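Local structure of 2-dehydropantoate 2-reductase, putative (Enterococcus faecalis, 2EW2) at residues B[15-20]-B[133-138]; B[45-50]-B[58-63]; B[149-154]-B[169-174]. The protein probably catalyses the NADPH-dependent reduction of 2-dehydropantoate (ketopantoate) to (R)-pantoate, a step on the way to pantothenate. One frame throughout, in Å; residues are numbered along the deposited sequence. Where two conformers were deposited one is given.

Contact 1 of 3, residues B[15-20]-B[133-138]; sequences GSRLGI and WTAGLE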
loop_
_atom_site.group_PDB
_atom_site.type_symbol
_atom_site.label_atom_id
_atom_site.label_comp_id
_atom_site.label_asym_id
_atom_site.label_seq_id
_atom_site.Cartn_x
_atom_site.Cartn_y
_atom_site.Cartn_z
ATOM N N GLY B 15 9.232 -2.101 -35.774
ATOM C CA GLY B 15 10.534 -1.596 -36.204
ATOM C C GLY B 15 10.812 -1.933 -37.659
ATOM O O GLY B 15 11.389 -1.124 -38.393
ATOM N N SER B 16 10.410 -3.140 -38.060
ATOM C CA SER B 16 10.498 -3.586 -39.440
ATOM C C SER B 16 9.664 -2.733 -40.385
ATOM O O SER B 16 10.122 -2.388 -41.474
ATOM C CB SER B 16 10.112 -5.068 -39.541
ATOM O OG SER B 16 11.108 -5.865 -38.926
ATOM N N ARG B 17 8.459 -2.360 -39.969
ATOM C CA ARG B 17 7.651 -1.417 -40.764
ATOM C C ARG B 17 8.377 -0.107 -40.979
ATOM O O ARG B 17 8.526 0.351 -42.119
ATOM C CB ARG B 17 6.291 -1.122 -40.135
ATOM C CG ARG B 17 5.536 -0.063 -40.941
ATOM C CD ARG B 17 4.238 0.379 -40.296
ATOM N NE ARG B 17 3.120 -0.553 -40.492
ATOM C CZ ARG B 17 2.428 -0.720 -41.625
ATOM N NH1 ARG B 17 1.414 -1.570 -41.642
ATOM N NH2 ARG B 17 2.733 -0.056 -42.738
ATOM N N LEU B 18 8.835 0.497 -39.883
ATOM C CA LEU B 18 9.544 1.768 -39.966
ATOM C C LEU B 18 10.810 1.617 -40.813
ATOM O O LEU B 18 11.113 2.474 -41.641
ATOM C CB LEU B 18 9.880 2.320 -38.564
ATOM C CG LEU B 18 8.737 2.542 -37.557
ATOM C CD1 LEU B 18 9.097 3.588 -36.506
ATOM C CD2 LEU B 18 7.416 2.886 -38.205
ATOM N N GLY B 19 11.535 0.522 -40.618
ATOM C CA GLY B 19 12.752 0.270 -41.381
ATOM C C GLY B 19 12.551 0.219 -42.891
ATOM O O GLY B 19 13.255 0.898 -43.646
ATOM N N ILE B 20 11.611 -0.613 -43.326
ATOM C CA ILE B 20 11.259 -0.738 -44.742
ATOM C C ILE B 20 10.856 0.601 -45.371
ATOM O O ILE B 20 11.354 0.965 -46.433
ATOM C CB ILE B 20 10.109 -1.762 -44.959
ATOM C CG1 ILE B 20 10.630 -3.180 -44.720
ATOM C CG2 ILE B 20 9.564 -1.655 -46.405
ATOM C CD1 ILE B 20 9.555 -4.250 -44.572
ATOM N N TRP B 133 0.446 3.120 -36.171
ATOM C CA TRP B 133 0.536 2.092 -37.233
ATOM C C TRP B 133 0.372 0.700 -36.620
ATOM O O TRP B 133 0.524 0.529 -35.408
ATOM C CB TRP B 133 1.877 2.153 -37.979
ATOM C CG TRP B 133 2.038 3.347 -38.871
ATOM C CD1 TRP B 133 2.566 4.555 -38.529
ATOM C CD2 TRP B 133 1.646 3.456 -40.248
ATOM N NE1 TRP B 133 2.529 5.418 -39.607
ATOM C CE2 TRP B 133 1.976 4.766 -40.677
ATOM C CE3 TRP B 133 1.058 2.575 -41.163
ATOM C CZ2 TRP B 133 1.742 5.215 -41.981
ATOM C CZ3 TRP B 133 0.819 3.022 -42.457
ATOM C CH2 TRP B 133 1.168 4.335 -42.858
ATOM N N THR B 134 0.059 -0.289 -37.456
ATOM C CA THR B 134 0.031 -1.683 -37.014
ATOM C C THR B 134 1.087 -2.455 -37.809
ATOM O O THR B 134 1.495 -2.031 -38.883
ATOM C CB THR B 134 -1.379 -2.326 -37.171
ATOM O OG1 THR B 134 -1.730 -2.402 -38.559
ATOM C CG2 THR B 134 -2.445 -1.505 -36.427
ATOM N N ALA B 135 1.552 -3.565 -37.259
ATOM C CA ALA B 135 2.485 -4.449 -37.952
ATOM C C ALA B 135 2.378 -5.857 -37.379
ATOM O O ALA B 135 2.183 -6.015 -36.184
ATOM C CB ALA B 135 3.907 -3.939 -37.817
ATOM N N GLY B 136 2.522 -6.873 -38.225
ATOM C CA GLY B 136 2.496 -8.261 -37.736
ATOM C C GLY B 136 3.769 -8.993 -38.070
ATOM O O GLY B 136 4.394 -8.712 -39.076
ATOM N N LEU B 137 4.170 -9.918 -37.213
ATOM C CA LEU B 137 5.270 -10.810 -37.523
ATOM C C LEU B 137 4.746 -12.174 -38.022
ATOM O O LEU B 137 4.054 -12.884 -37.284
ATOM C CB LEU B 137 6.166 -10.993 -36.291
ATOM C CG LEU B 137 7.473 -11.728 -36.588
ATOM C CD1 LEU B 137 8.587 -10.760 -37.029
ATOM C CD2 LEU B 137 7.895 -12.530 -35.369
ATOM N N GLU B 138 5.105 -12.550 -39.250
ATOM C CA GLU B 138 4.711 -13.858 -39.796
ATOM C C GLU B 138 5.727 -14.961 -39.494
ATOM O O GLU B 138 5.357 -16.126 -39.284
ATOM C CB GLU B 138 4.455 -13.771 -41.298
ATOM C CG GLU B 138 3.396 -12.742 -41.700
ATOM C CD GLU B 138 2.737 -13.077 -43.046
ATOM O OE1 GLU B 138 3.005 -12.399 -44.064
ATOM O OE2 GLU B 138 1.958 -14.042 -43.084
#
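Arg17 reaches out from its helix and grips the backbone carbonyl of Thr134 side-on with two nitrogens at once. NE lies 2.7 Å from Thr134 O and NH1 lies 2.8 Å from the same oxygen; both bonds are bent, as expected when one oxygen takes two donors. The oxygen sits close to the guanidinium plane, while the two nitrogens approach from opposite faces of the carbonyl plane. This is the tight end. Trp133 closes over one face of the guanidinium, its CE3 3.5 Å from Arg17 NH2, with the two planes 29° apart, and Arg17 CD rests against Trp133 CB at 3.8 Å. CG of Arg17 stands anti to the backbone N (chi1 176°), and the bend at chi3 brings the guanidinium up to CE3 and CZ3 of the indole. Helix 13-24 follows strand 5-9 in the Rossmann-type domain and carries Gly15, which fits the last glycine of a GxGxxG dinucleotide-binding pattern. The indole is held from its far end by a hydrogen bond from Trp133 NE1 to Leu176 O. Toward strand 136-139 the contact slackens: Arg17 CB and Ala135 CB are 4.4 Å apart, and exposed Thr134 directs its CB away from the helix.

Contact 2 of 3, residues B[45-50]-B[58-63]; sequences NGLIAD and ANLPIF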
loop_
_atom_site.group_PDB
_atom_site.type_symbol
_atom_site.label_atom_id
_atom_site.label_comp_id
_atom_site.label_asym_id
_atom_site.label_seq_id
_atom_site.Cartn_x
_atom_site.Cartn_y
_atom_site.Cartn_z
ATOM N N ASN B 45 17.960 -13.490 -46.866
ATOM C CA ASN B 45 16.947 -13.106 -47.850
ATOM C C ASN B 45 16.502 -11.649 -47.832
ATOM O O ASN B 45 15.581 -11.282 -48.557
ATOM C CB ASN B 45 15.698 -13.974 -47.658
ATOM C CG ASN B 45 15.993 -15.458 -47.724
ATOM O OD1 ASN B 45 16.593 -15.947 -48.686
ATOM N ND2 ASN B 45 15.572 -16.188 -46.692
ATOM N N GLY B 46 17.132 -10.818 -47.006
ATOM C CA GLY B 46 16.644 -9.452 -46.802
ATOM C C GLY B 46 15.421 -9.514 -45.897
ATOM O O GLY B 46 14.948 -10.607 -45.559
ATOM N N LEU B 47 14.924 -8.348 -45.495
ATOM C CA LEU B 47 13.686 -8.253 -44.728
ATOM C C LEU B 47 12.520 -8.271 -45.696
ATOM O O LEU B 47 12.428 -7.414 -46.572
ATOM C CB LEU B 47 13.669 -6.974 -43.882
ATOM C CG LEU B 47 12.383 -6.562 -43.145
ATOM C CD1 LEU B 47 11.889 -7.657 -42.180
ATOM C CD2 LEU B 47 12.590 -5.237 -42.416
ATOM N N ILE B 48 11.625 -9.240 -45.521
ATOM C CA ILE B 48 10.528 -9.461 -46.449
ATOM C C ILE B 48 9.225 -9.023 -45.816
ATOM O O ILE B 48 8.872 -9.479 -44.717
ATOM C CB ILE B 48 10.436 -10.954 -46.883
ATOM C CG1 ILE B 48 11.722 -11.366 -47.606
ATOM C CG2 ILE B 48 9.202 -11.198 -47.793
ATOM C CD1 ILE B 48 11.841 -12.853 -47.828
ATOM N N ALA B 49 8.525 -8.131 -46.517
ATOM C CA ALA B 49 7.224 -7.656 -46.088
ATOM C C ALA B 49 6.132 -8.016 -47.087
ATOM O O ALA B 49 6.313 -7.890 -48.302
ATOM C CB ALA B 49 7.247 -6.168 -45.876
ATOM N N ASP B 50 5.011 -8.492 -46.557
ATOM C CA ASP B 50 3.768 -8.507 -47.292
ATOM C C ASP B 50 3.117 -7.168 -46.990
ATOM O O ASP B 50 2.434 -7.003 -45.981
ATOM C CB ASP B 50 2.887 -9.683 -46.862
ATOM C CG ASP B 50 1.514 -9.656 -47.509
ATOM O OD1 ASP B 50 1.244 -8.765 -48.356
ATOM O OD2 ASP B 50 0.696 -10.525 -47.156
ATOM N N ALA B 58 13.658 -5.762 -48.551
ATOM C CA ALA B 58 14.613 -4.696 -48.259
ATOM C C ALA B 58 15.874 -5.334 -47.722
ATOM O O ALA B 58 15.845 -5.989 -46.685
ATOM C CB ALA B 58 14.032 -3.709 -47.254
ATOM N N ASN B 59 16.974 -5.179 -48.445
ATOM C CA ASN B 59 18.230 -5.754 -47.998
ATOM C C ASN B 59 18.905 -4.795 -47.030
ATOM O O ASN B 59 19.670 -3.932 -47.426
ATOM C CB ASN B 59 19.134 -6.099 -49.179
ATOM C CG ASN B 59 18.463 -7.034 -50.162
ATOM O OD1 ASN B 59 18.604 -8.259 -50.068
ATOM N ND2 ASN B 59 17.703 -6.466 -51.103
ATOM N N LEU B 60 18.575 -4.934 -45.754
ATOM C CA LEU B 60 19.051 -4.000 -44.745
ATOM C C LEU B 60 20.109 -4.681 -43.919
ATOM O O LEU B 60 20.008 -5.886 -43.656
ATOM C CB LEU B 60 17.897 -3.510 -43.851
ATOM C CG LEU B 60 16.807 -2.674 -44.548
ATOM C CD1 LEU B 60 15.642 -2.321 -43.624
ATOM C CD2 LEU B 60 17.383 -1.407 -45.183
ATOM N N PRO B 61 21.135 -3.920 -43.510
ATOM C CA PRO B 61 22.091 -4.441 -42.547
ATOM C C PRO B 61 21.410 -4.672 -41.205
ATOM O O PRO B 61 20.510 -3.927 -40.825
ATOM C CB PRO B 61 23.167 -3.350 -42.457
ATOM C CG PRO B 61 22.607 -2.156 -43.082
ATOM C CD PRO B 61 21.453 -2.546 -43.949
ATOM N N ILE B 62 21.806 -5.736 -40.521
ATOM C CA ILE B 62 21.223 -6.074 -39.220
ATOM C C ILE B 62 22.301 -6.640 -38.312
ATOM O O ILE B 62 23.162 -7.417 -38.746
ATOM C CB ILE B 62 19.980 -7.022 -39.351
ATOM C CG1 ILE B 62 19.309 -7.249 -37.989
ATOM C CG2 ILE B 62 20.350 -8.353 -40.024
ATOM C CD1 ILE B 62 17.870 -7.815 -38.068
ATOM N N PHE B 63 22.278 -6.216 -37.057
ATOM C CA PHE B 63 23.272 -6.645 -36.093
ATOM C C PHE B 63 22.589 -7.002 -34.785
ATOM O O PHE B 63 21.531 -6.474 -34.486
ATOM C CB PHE B 63 24.271 -5.498 -35.848
ATOM C CG PHE B 63 24.976 -5.017 -37.102
ATOM C CD1 PHE B 63 24.528 -3.904 -37.773
ATOM C CD2 PHE B 63 26.093 -5.694 -37.592
ATOM C CE1 PHE B 63 25.180 -3.433 -38.926
ATOM C CE2 PHE B 63 26.750 -5.251 -38.753
ATOM C CZ PHE B 63 26.287 -4.115 -39.423
#
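Two backbone hydrogen bonds join Leu47 and Ala58 into an antiparallel hydrogen-bonded pair. Leu47 N donates to Ala58 O over 2.8 Å, and Ala58 N returns a bond of 2.9 Å to Leu47 O; both have N-H...O angles of 158°. Their CA atoms are 5.1 Å apart, and the two side chains lie on the same face of the small sheet.

Close packing continues at Gly46, where the chain leaves helix 36-45 with positive phi (76°). Its CA passes 3.6 Å from Ala58 O and 4.0 Å from Asn59 OD1, and an approach this close suits a residue with no side chain. Asn59, at the centre of an inverse gamma turn, directs its CB away from Gly46, yet its amide oxygen comes back nearer.

The apolar part is lighter. Leu47 CD2 meets Leu60 CD1 at 4.4 Å, a methyl-to-methyl touch made beyond the paired backbones.

Strands 47-51 and 54-58 thus form a hairpin at one side of the four-stranded sheet, with strand 142-145 next to 47-51. Leu47 lies against Ser16 and Ile20 of helix 13-24 and Ile42 of helix 36-45, while Leu60 packs on His23 and on Leu31 of strand 28-32, as the chain leads into strand 62-63.

Contact 3 of 3, residues B[149-154]-B[169-174]; sequences GEIELE and DVFQKA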
loop_
_atom_site.group_PDB
_atom_site.type_symbol
_atom_site.label_atom_id
_atom_site.label_comp_id
_atom_site.label_asym_id
_atom_site.label_seq_id
_atom_site.Cartn_x
_atom_site.Cartn_y
_atom_site.Cartn_z
ATOM N N GLY B 149 -1.964 4.554 -40.599
ATOM C CA GLY B 149 -1.512 4.960 -39.272
ATOM C C GLY B 149 -0.886 6.334 -39.323
ATOM O O GLY B 149 -0.982 7.037 -40.341
ATOM N N GLU B 150 -0.254 6.703 -38.212
ATOM C CA GLU B 150 0.410 7.982 -38.062
ATOM C C GLU B 150 1.396 7.861 -36.918
ATOM O O GLU B 150 1.349 6.895 -36.150
ATOM C CB GLU B 150 -0.599 9.116 -37.794
ATOM C CG GLU B 150 -1.450 8.939 -36.540
ATOM C CD GLU B 150 -2.272 10.185 -36.194
ATOM O OE1 GLU B 150 -1.787 11.324 -36.406
ATOM O OE2 GLU B 150 -3.404 10.026 -35.700
ATOM N N ILE B 151 2.304 8.832 -36.825
ATOM C CA ILE B 151 3.198 8.933 -35.683
ATOM C C ILE B 151 3.140 10.372 -35.224
ATOM O O ILE B 151 3.310 11.282 -36.034
ATOM C CB ILE B 151 4.663 8.541 -36.052
ATOM C CG1 ILE B 151 4.724 7.112 -36.601
ATOM C CG2 ILE B 151 5.625 8.668 -34.824
ATOM C CD1 ILE B 151 6.115 6.649 -36.961
ATOM N N GLU B 152 2.869 10.579 -33.938
ATOM C CA GLU B 152 2.967 11.893 -33.330
ATOM C C GLU B 152 4.271 11.909 -32.522
ATOM O O GLU B 152 4.606 10.905 -31.890
ATOM C CB GLU B 152 1.757 12.162 -32.422
ATOM C CG GLU B 152 0.398 12.154 -33.154
ATOM C CD GLU B 152 -0.772 12.530 -32.241
ATOM O OE1 GLU B 152 -0.756 12.157 -31.040
ATOM O OE2 GLU B 152 -1.700 13.227 -32.722
ATOM N N LEU B 153 5.025 13.008 -32.583
ATOM C CA LEU B 153 6.281 13.089 -31.835
ATOM C C LEU B 153 6.508 14.476 -31.256
ATOM O O LEU B 153 5.887 15.460 -31.685
ATOM C CB LEU B 153 7.484 12.619 -32.671
ATOM C CG LEU B 153 7.881 13.433 -33.911
ATOM C CD1 LEU B 153 8.858 14.578 -33.560
ATOM C CD2 LEU B 153 8.502 12.509 -34.933
ATOM N N GLU B 154 7.387 14.541 -30.262
ATOM C CA GLU B 154 7.655 15.774 -29.540
ATOM C C GLU B 154 9.068 15.676 -28.978
ATOM O O GLU B 154 9.445 14.636 -28.478
ATOM C CB GLU B 154 6.642 15.938 -28.383
ATOM C CG GLU B 154 6.781 17.260 -27.672
ATOM C CD GLU B 154 5.784 17.509 -26.547
ATOM O OE1 GLU B 154 4.987 16.616 -26.157
ATOM O OE2 GLU B 154 5.812 18.655 -26.042
ATOM N N ASP B 169 9.762 15.846 -41.267
ATOM C CA ASP B 169 10.001 15.956 -42.714
ATOM C C ASP B 169 10.456 14.631 -43.326
ATOM O O ASP B 169 9.904 14.178 -44.335
ATOM C CB ASP B 169 11.038 17.047 -43.008
ATOM C CG ASP B 169 10.517 18.441 -42.741
ATOM O OD1 ASP B 169 9.281 18.620 -42.632
ATOM O OD2 ASP B 169 11.349 19.375 -42.646
ATOM N N VAL B 170 11.463 14.020 -42.716
ATOM C CA VAL B 170 11.954 12.702 -43.143
ATOM C C VAL B 170 10.860 11.620 -43.141
ATOM O O VAL B 170 10.666 10.911 -44.149
ATOM C CB VAL B 170 13.171 12.245 -42.300
ATOM C CG1 VAL B 170 13.555 10.805 -42.662
ATOM C CG2 VAL B 170 14.367 13.198 -42.542
ATOM N N PHE B 171 10.120 11.531 -42.032
ATOM C CA PHE B 171 9.010 10.584 -41.891
ATOM C C PHE B 171 7.888 10.860 -42.885
ATOM O O PHE B 171 7.187 9.936 -43.308
ATOM C CB PHE B 171 8.434 10.666 -40.469
ATOM C CG PHE B 171 9.237 9.916 -39.436
ATOM C CD1 PHE B 171 10.575 9.596 -39.656
ATOM C CD2 PHE B 171 8.657 9.562 -38.221
ATOM C CE1 PHE B 171 11.326 8.899 -38.691
ATOM C CE2 PHE B 171 9.395 8.883 -37.252
ATOM C CZ PHE B 171 10.732 8.551 -37.495
ATOM N N GLN B 172 7.699 12.131 -43.233
ATOM C CA GLN B 172 6.636 12.512 -44.169
ATOM C C GLN B 172 6.897 11.922 -45.550
ATOM O O GLN B 172 6.009 11.335 -46.181
ATOM C CB GLN B 172 6.527 14.034 -44.267
ATOM C CG GLN B 172 5.535 14.509 -45.337
ATOM C CD GLN B 172 4.130 14.106 -44.989
ATOM O OE1 GLN B 172 3.736 14.158 -43.820
ATOM N NE2 GLN B 172 3.358 13.689 -45.997
ATOM N N LYS B 173 8.136 12.075 -46.000
ATOM C CA LYS B 173 8.548 11.581 -47.290
ATOM C C LYS B 173 8.525 10.053 -47.358
ATOM O O LYS B 173 8.298 9.488 -48.421
ATOM C CB LYS B 173 9.911 12.162 -47.643
ATOM C CG LYS B 173 9.811 13.639 -47.988
ATOM C CD LYS B 173 11.154 14.326 -47.980
ATOM C CE LYS B 173 10.960 15.826 -48.045
ATOM N NZ LYS B 173 12.151 16.548 -47.507
ATOM N N ALA B 174 8.694 9.401 -46.204
ATOM C CA ALA B 174 8.648 7.948 -46.101
ATOM C C ALA B 174 7.232 7.391 -45.974
ATOM O O ALA B 174 7.064 6.178 -45.875
ATOM C CB ALA B 174 9.511 7.476 -44.924
#
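The ring of Phe171 meets Ile151 and Leu153, joining helix 161-173 to strand 151-155 within the beta-alpha-beta unit that strand 178-180 completes. The first shell is wholly apolar. The delta methyl of Ile151 comes obliquely to one side of the ring, CD1 lying 4.0 Å from Phe171 CE2 and 4.1 Å from Phe171 CD2, and the two side chains cross at about a right angle. Leu153 approaches less closely, also obliquely.

Alternation along the strand brings Ile151 and Leu153 to the helix side. Ile151 holds CG1 beside the backbone N and anti to the carbonyl carbon (chi1 -58°), and its extended chi2 carries CD1 out to the aromatic ring. The strand itself is held by backbone hydrogen bonds between Ile151 and Leu153 and Ser179 on one flank, and between Glu152 and Ile130 on the other.

Further out, Leu153 also packs against Ala164, Val167 and Val168 of the same helix, while Leu22 of helix 13-24 and Pro178 touch Phe171. The contact is buried but spare: the nearest CA atoms, those of Ile151 and Phe171, are 8.7 Å apart, and the second methyl contact, Leu153 CD2 to Phe171 CE2, is 4.4 Å.

Overall arrangement
Helix 13-24, half of contact 1, also touches the other two: Ile20 CD1 lies 3.3 Å from Ala49 CB of contact 2, and Leu18 CD2 reaches Ile151 CD1 of contact 3. Contacts 1 and 2 share the four-stranded sheet; contact 2 also runs into edge strand 62-63 of the large sheet, to which strand 151-155 of contact 3 belongs. The chemistry differs with place: contact 1, only partly buried, relies on a charged side chain bonded to a carbonyl; contact 2, buried, on paired backbones; contact 3, also buried, on methyls and a ring. Trp133 bridges contacts 1 and 3, packing on Gly149 and Glu150, while contacts 2 and 3 stay about 12 Å apart at their nearest atoms.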